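PDB 7KV1: SusD family protein from Bacteroides uniformis, which probably binds beta-glucan at the surface of this gut bacterium, as a SusD-family glycan-binding lipoprotein that helps capture the polysaccharide for uptake. Local coordinates for residues A[191-196]-A[238-243]; A[379-384]-A[399-404]. All coordinates share one frame; numbering follows the deposited sequence.

Contact 1: residues A[191-196]-A[238-243]; sequences ELIAEL and AEMVMY. With EDO (1,2-ethanediol), chain D.
Helices 185-201 and 230-244 run roughly antiparallel where Ile193 faces Met240, their short segments 191-196 and 238-243 lying 10.8 Å apart at the axes with 151° between directions. Both belong to the mainly helical, tetratricopeptide-repeat-like scaffold of SusD proteins, and the seam between them is buried and apolar, with no hydrogen bond across it. Met240 makes the largest single contribution. Its chain is extended at chi2 and then bends at chi3 (51°), which turns the methyl CE back against Leu192. CE sits 3.4 Å from Leu192 CB, tighter than ordinary van der Waals contact, and the two side chains cross at about a right angle. Further along the helix, Leu196 brings its CD2 within 4.4 Å of Met240 SD, a looser touch. Ile193 slides past the base of the methionine in the opposite direction; its CG1 is anti to the backbone N (chi1 -157°), and CD1 reaches Met240 CB at 4.1 Å. Helix 138-162 borders this seam through Tyr156, which touches Leu192, and Asn157, which touches Met240. Beside the seam, the extended Glu239 accepts bonds on OE2 from Asn157 and a 1,2-ethanediol molecule, probably from the crystallisation liquor, while OE1 pairs with the hydroxyl of Tyr406. With an alanine in place of Glu239, Asn157 and the hydroxyl of Tyr406 would probably lose their carboxylate partner, and the link to strand 403-407 would weaken. At the Val241 end of the seam, Ile193 CD1 meets Val241 CG2 at 4.0 Å, the two side chains crossing nearly perpendicularly.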
loop_
_atom_site.group_PDB
_atom_site.type_symbol
_atom_site.label_atom_id
_atom_site.label_comp_id
_atom_site.label_asym_id
_atom_site.label_seq_id
_atom_site.Cartn_x
_atom_site.Cartn_y
_atom_site.Cartn_z
ATOM N N GLU A 191 -0.279 -1.669 -20.790
ATOM C CA GLU A 191 -1.129 -0.470 -20.899
ATOM C C GLU A 191 -0.820 0.539 -19.796
ATOM O O GLU A 191 -0.628 1.741 -20.107
ATOM C CB GLU A 191 -2.593 -0.835 -20.719
ATOM C CG GLU A 191 -3.150 -1.467 -21.940
ATOM C CD GLU A 191 -3.684 -0.457 -22.914
ATOM O OE1 GLU A 191 -3.294 0.722 -22.803
ATOM O OE2 GLU A 191 -4.493 -0.877 -23.755
ATOM N N LEU A 192 -0.882 0.096 -18.554
ATOM C CA LEU A 192 -0.752 0.998 -17.390
ATOM C C LEU A 192 0.594 1.718 -17.426
ATOM O O LEU A 192 0.611 2.927 -17.158
ATOM C CB LEU A 192 -0.843 0.209 -16.089
ATOM C CG LEU A 192 -2.229 0.003 -15.521
ATOM C CD1 LEU A 192 -2.107 -0.405 -14.059
ATOM C CD2 LEU A 192 -3.072 1.269 -15.684
ATOM N N ILE A 193 1.658 0.975 -17.708
ATOM C CA ILE A 193 3.048 1.515 -17.632
ATOM C C ILE A 193 3.257 2.479 -18.808
ATOM O O ILE A 193 3.900 3.540 -18.585
ATOM C CB ILE A 193 4.097 0.385 -17.537
ATOM C CG1 ILE A 193 5.393 0.896 -16.919
ATOM C CG2 ILE A 193 4.342 -0.270 -18.902
ATOM C CD1 ILE A 193 5.254 1.304 -15.438
ATOM N N ALA A 194 2.633 2.231 -19.964
ATOM C CA ALA A 194 2.609 3.173 -21.117
ATOM C C ALA A 194 1.880 4.450 -20.715
ATOM O O ALA A 194 2.420 5.530 -20.958
ATOM C CB ALA A 194 1.984 2.568 -22.369
ATOM N N GLU A 195 0.727 4.328 -20.076
ATOM C CA GLU A 195 -0.092 5.478 -19.640
ATOM C C GLU A 195 0.733 6.293 -18.630
ATOM O O GLU A 195 0.829 7.557 -18.780
ATOM C CB GLU A 195 -1.470 4.976 -19.178
ATOM C CG GLU A 195 -2.377 6.012 -18.528
ATOM C CD GLU A 195 -2.877 7.168 -19.404
ATOM O OE1 GLU A 195 -2.492 7.232 -20.574
ATOM O OE2 GLU A 195 -3.607 8.037 -18.892
ATOM N N LEU A 196 1.402 5.630 -17.688
ATOM C CA LEU A 196 2.164 6.332 -16.626
ATOM C C LEU A 196 3.373 7.039 -17.259
ATOM O O LEU A 196 3.663 8.167 -16.886
ATOM C CB LEU A 196 2.580 5.320 -15.560
ATOM C CG LEU A 196 3.294 5.908 -14.349
ATOM C CD1 LEU A 196 2.541 7.088 -13.777
ATOM C CD2 LEU A 196 3.523 4.814 -13.302
ATOM N N ALA A 238 8.173 2.861 -10.169
ATOM C CA ALA A 238 9.136 1.926 -9.566
ATOM C C ALA A 238 8.365 0.709 -9.067
ATOM O O ALA A 238 8.771 -0.401 -9.358
ATOM C CB ALA A 238 9.906 2.589 -8.460
ATOM N N GLU A 239 7.280 0.934 -8.340
ATOM C CA GLU A 239 6.458 -0.148 -7.769
ATOM C C GLU A 239 6.006 -1.090 -8.874
ATOM O O GLU A 239 6.174 -2.313 -8.719
ATOM C CB GLU A 239 5.237 0.436 -7.052
ATOM C CG GLU A 239 4.323 -0.653 -6.522
ATOM C CD GLU A 239 3.198 -0.096 -5.698
ATOM O OE1 GLU A 239 3.491 0.757 -4.808
ATOM O OE2 GLU A 239 2.053 -0.505 -5.951
ATOM N N MET A 240 5.460 -0.545 -9.959
ATOM C CA MET A 240 4.899 -1.398 -11.021
ATOM C C MET A 240 6.016 -2.142 -11.745
ATOM O O MET A 240 5.855 -3.350 -12.013
ATOM C CB MET A 240 4.107 -0.550 -12.011
ATOM C CG MET A 240 2.837 -0.049 -11.404
ATOM S SD MET A 240 1.770 0.792 -12.604
ATOM C CE MET A 240 1.675 -0.395 -13.947
ATOM N N VAL A 241 7.083 -1.431 -12.123
ATOM C CA VAL A 241 8.218 -2.067 -12.837
ATOM C C VAL A 241 8.742 -3.218 -11.947
ATOM O O VAL A 241 8.947 -4.360 -12.435
ATOM C CB VAL A 241 9.282 -0.995 -13.134
ATOM C CG1 VAL A 241 10.611 -1.618 -13.491
ATOM C CG2 VAL A 241 8.832 -0.064 -14.243
ATOM N N MET A 242 8.910 -2.976 -10.653
ATOM C CA MET A 242 9.485 -4.035 -9.777
ATOM C C MET A 242 8.492 -5.210 -9.660
ATOM O O MET A 242 8.908 -6.378 -9.650
ATOM C CB MET A 242 9.861 -3.423 -8.426
ATOM C CG MET A 242 11.016 -2.397 -8.566
ATOM S SD MET A 242 11.221 -1.373 -7.089
ATOM C CE MET A 242 12.183 -2.503 -6.079
ATOM N N TYR A 243 7.201 -4.929 -9.550
ATOM C CA TYR A 243 6.198 -5.991 -9.317
ATOM C C TYR A 243 6.131 -6.850 -10.575
ATOM O O TYR A 243 5.899 -8.011 -10.481
ATOM C CB TYR A 243 4.817 -5.435 -8.951
ATOM C CG TYR A 243 3.950 -6.524 -8.372
ATOM C CD1 TYR A 243 4.185 -7.011 -7.103
ATOM C CD2 TYR A 243 2.896 -7.089 -9.091
ATOM C CE1 TYR A 243 3.443 -8.057 -6.585
ATOM C CE2 TYR A 243 2.111 -8.102 -8.572
ATOM C CZ TYR A 243 2.388 -8.596 -7.304
ATOM O OH TYR A 243 1.656 -9.626 -6.783
HETATM C C1 EDO D . -1.387 -1.755 -5.043
HETATM O O1 EDO D . -2.513 -0.924 -4.807
HETATM C C2 EDO D . -0.302 -1.546 -4.056
HETATM O O2 EDO D . 0.221 -0.220 -4.107
#

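Contact 2: residues A[379-384]-A[399-404]; sequences QKYRPY and YNNNYR
Segments 379-384 and 399-404 run in nearly opposite directions, 162° apart end to end, with Tyr381 level with Asn401 and Pro383 with Tyr399. Tyr381 carries one end of the contact. With CG beside its backbone N (chi1 -64°), the ring reaches along the other segment until its OH accepts the backbone N-H of Arg404, 2.9 Å from OH to N and fairly straight at 160°. The ring's edge meets Asn402 O, which lies in the ring plane 3.3 Å from CE1, while Tyr403 lies obliquely against the phenol end, its CD1 3.7 Å from Tyr381 CZ. The Tyr381 hydroxyl in turn donates to water 2, which lies near the plane of the ring.

This is the place where the irregular chain following strand 376-378 packs against the approach to strand 403-407, which pairs with strand 286-290 in a small antiparallel sheet of the SusD fold. Asn401 crosses the middle largely through water: its ND2 donates to waters 1 and 4, held in turn by Lys380 O and Arg382 O, and water 3 joins its OD1 to Arg382 O. These bridges satisfy both ends of a buried amide and two backbone carbonyls. At the far end Pro383 lies over one face of the Tyr399 ring, with CB 3.5 Å from CZ, and Tyr384 O comes to that ring's edge in its plane; Tyr399 OH bonds to Trp327. Arg382 grips Pro383 O side-on with NE and NH2. Arg404 bends at chi2, and its NH1 donates to Asn402 O at 2.8 Å, close to the guanidinium plane.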
loop_
_atom_site.group_PDB
_atom_site.type_symbol
_atom_site.label_atom_id
_atom_site.label_comp_id
_atom_site.label_asym_id
_atom_site.label_seq_id
_atom_site.Cartn_x
_atom_site.Cartn_y
_atom_site.Cartn_z
ATOM N N GLN A 379 1.764 -0.620 16.381
ATOM C CA GLN A 379 1.908 0.708 17.028
ATOM C C GLN A 379 1.682 1.830 16.005
ATOM O O GLN A 379 1.216 2.892 16.393
ATOM C CB GLN A 379 3.276 0.754 17.705
ATOM C CG GLN A 379 3.626 2.127 18.252
ATOM C CD GLN A 379 2.888 2.446 19.527
ATOM O OE1 GLN A 379 2.606 1.564 20.339
ATOM N NE2 GLN A 379 2.592 3.726 19.706
ATOM N N LYS A 380 2.032 1.637 14.736
ATOM C CA LYS A 380 2.116 2.745 13.751
ATOM C C LYS A 380 0.751 3.427 13.620
ATOM O O LYS A 380 0.732 4.662 13.344
ATOM C CB LYS A 380 2.596 2.218 12.397
ATOM C CG LYS A 380 4.072 1.842 12.388
ATOM C CD LYS A 380 4.560 1.362 11.030
ATOM C CE LYS A 380 6.033 1.005 11.043
ATOM N NZ LYS A 380 6.375 0.225 9.830
ATOM N N TYR A 381 -0.339 2.646 13.723
ATOM C CA TYR A 381 -1.718 3.142 13.517
ATOM C C TYR A 381 -2.588 2.777 14.726
ATOM O O TYR A 381 -3.788 2.622 14.548
ATOM C CB TYR A 381 -2.273 2.627 12.174
ATOM C CG TYR A 381 -1.533 3.138 10.959
ATOM C CD1 TYR A 381 -1.690 4.448 10.528
ATOM C CD2 TYR A 381 -0.718 2.303 10.202
ATOM C CE1 TYR A 381 -1.031 4.924 9.405
ATOM C CE2 TYR A 381 -0.052 2.766 9.076
ATOM C CZ TYR A 381 -0.210 4.084 8.672
ATOM O OH TYR A 381 0.417 4.578 7.561
ATOM N N ARG A 382 -2.008 2.710 15.926
ATOM C CA ARG A 382 -2.770 2.363 17.138
ATOM C C ARG A 382 -3.707 3.522 17.487
ATOM O O ARG A 382 -3.482 4.683 17.129
ATOM C CB ARG A 382 -1.853 1.956 18.290
ATOM C CG ARG A 382 -1.000 3.082 18.849
ATOM C CD ARG A 382 -0.773 2.822 20.312
ATOM N NE ARG A 382 -1.978 3.087 21.068
ATOM C CZ ARG A 382 -2.081 2.995 22.387
ATOM N NH1 ARG A 382 -1.061 2.613 23.130
ATOM N NH2 ARG A 382 -3.235 3.261 22.958
ATOM N N PRO A 383 -4.849 3.216 18.134
ATOM C CA PRO A 383 -5.792 4.252 18.539
ATOM C C PRO A 383 -5.238 5.027 19.743
ATOM O O PRO A 383 -4.633 4.397 20.627
ATOM C CB PRO A 383 -7.066 3.487 18.917
ATOM C CG PRO A 383 -6.536 2.133 19.363
ATOM C CD PRO A 383 -5.318 1.872 18.492
ATOM N N TYR A 384 -5.474 6.336 19.717
ATOM C CA TYR A 384 -5.261 7.318 20.814
ATOM C C TYR A 384 -6.480 8.232 20.938
ATOM O O TYR A 384 -6.941 8.704 19.891
ATOM C CB TYR A 384 -4.051 8.203 20.510
ATOM C CG TYR A 384 -2.737 7.510 20.726
ATOM C CD1 TYR A 384 -2.362 7.108 21.992
ATOM C CD2 TYR A 384 -1.897 7.216 19.673
ATOM C CE1 TYR A 384 -1.164 6.459 22.215
ATOM C CE2 TYR A 384 -0.691 6.575 19.878
ATOM C CZ TYR A 384 -0.331 6.192 21.145
ATOM O OH TYR A 384 0.828 5.543 21.370
ATOM N N TYR A 399 -10.697 7.950 13.529
ATOM C CA TYR A 399 -9.447 8.567 14.025
ATOM C C TYR A 399 -8.876 9.404 12.891
ATOM O O TYR A 399 -9.339 9.248 11.748
ATOM C CB TYR A 399 -8.497 7.468 14.513
ATOM C CG TYR A 399 -8.976 6.727 15.727
ATOM C CD1 TYR A 399 -9.789 5.612 15.608
ATOM C CD2 TYR A 399 -8.620 7.139 16.994
ATOM C CE1 TYR A 399 -10.245 4.936 16.720
ATOM C CE2 TYR A 399 -9.036 6.458 18.126
ATOM C CZ TYR A 399 -9.845 5.347 17.976
ATOM O OH TYR A 399 -10.319 4.679 19.040
ATOM N N ASN A 400 -7.898 10.257 13.171
ATOM C CA ASN A 400 -7.403 11.236 12.166
ATOM C C ASN A 400 -6.140 10.727 11.463
ATOM O O ASN A 400 -5.546 11.509 10.684
ATOM C CB ASN A 400 -7.113 12.605 12.803
ATOM C CG ASN A 400 -6.021 12.529 13.844
ATOM O OD1 ASN A 400 -5.335 11.513 13.961
ATOM N ND2 ASN A 400 -5.880 13.577 14.638
ATOM N N ASN A 401 -5.684 9.511 11.749
ATOM C CA ASN A 401 -4.377 9.034 11.211
ATOM C C ASN A 401 -4.407 9.029 9.682
ATOM O O ASN A 401 -5.155 8.196 9.109
ATOM C CB ASN A 401 -4.029 7.621 11.669
ATOM C CG ASN A 401 -3.976 7.521 13.173
ATOM O OD1 ASN A 401 -5.017 7.604 13.820
ATOM N ND2 ASN A 401 -2.786 7.316 13.728
ATOM N N ASN A 402 -3.579 9.863 9.050
ATOM C CA ASN A 402 -3.273 9.739 7.600
ATOM C C ASN A 402 -2.642 8.362 7.325
ATOM O O ASN A 402 -1.877 7.831 8.172
ATOM C CB ASN A 402 -2.310 10.811 7.108
ATOM C CG ASN A 402 -2.923 12.196 7.041
ATOM O OD1 ASN A 402 -4.078 12.386 7.422
ATOM N ND2 ASN A 402 -2.141 13.153 6.557
ATOM N N TYR A 403 -2.909 7.817 6.152
ATOM C CA TYR A 403 -2.304 6.545 5.713
ATOM C C TYR A 403 -1.051 6.913 4.930
ATOM O O TYR A 403 -1.190 7.556 3.880
ATOM C CB TYR A 403 -3.260 5.686 4.876
ATOM C CG TYR A 403 -2.616 4.368 4.550
ATOM C CD1 TYR A 403 -2.206 3.530 5.578
ATOM C CD2 TYR A 403 -2.293 4.001 3.259
ATOM C CE1 TYR A 403 -1.557 2.330 5.326
ATOM C CE2 TYR A 403 -1.630 2.807 2.989
ATOM C CZ TYR A 403 -1.246 1.978 4.025
ATOM O OH TYR A 403 -0.587 0.804 3.798
ATOM N N ARG A 404 0.117 6.540 5.447
ATOM C CA ARG A 404 1.422 6.853 4.815
ATOM C C ARG A 404 1.585 5.840 3.680
ATOM O O ARG A 404 1.698 4.635 3.974
ATOM C CB ARG A 404 2.592 6.795 5.810
ATOM C CG ARG A 404 2.698 7.959 6.787
ATOM C CD ARG A 404 1.527 8.165 7.736
ATOM N NE ARG A 404 1.926 9.085 8.810
ATOM C CZ ARG A 404 1.163 9.462 9.822
ATOM N NH1 ARG A 404 -0.094 9.043 9.922
ATOM N NH2 ARG A 404 1.644 10.306 10.721
HETATM O O HOH W 1 -0.197 6.981 12.428
HETATM O O HOH W 2 1.900 3.227 5.962
HETATM O O HOH W 3 -4.941 6.917 16.436
HETATM O O HOH W 4 -1.526 6.228 16.386
#

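In the fold
After several earlier helices the chain forms helix 138-162, then helix 185-201, and contact 1 brings helix 230-244 back against the latter, closing a loop of 41 intervening residues. Much later, beyond strand 376-378, contact 2 closes a shorter excursion of 14 residues without helix or strand, at the start of strand 403-407. The two are in series: neither encloses nor crosses the other, and their centres lie about 29 Å apart on opposite sides of the chain's centre. They do not touch, but strand 403-407, which begins within contact 2, carries Tyr406, whose hydroxyl bonds Glu239 of contact 1, and leads into helix 408-420, which packs against helix 230-244.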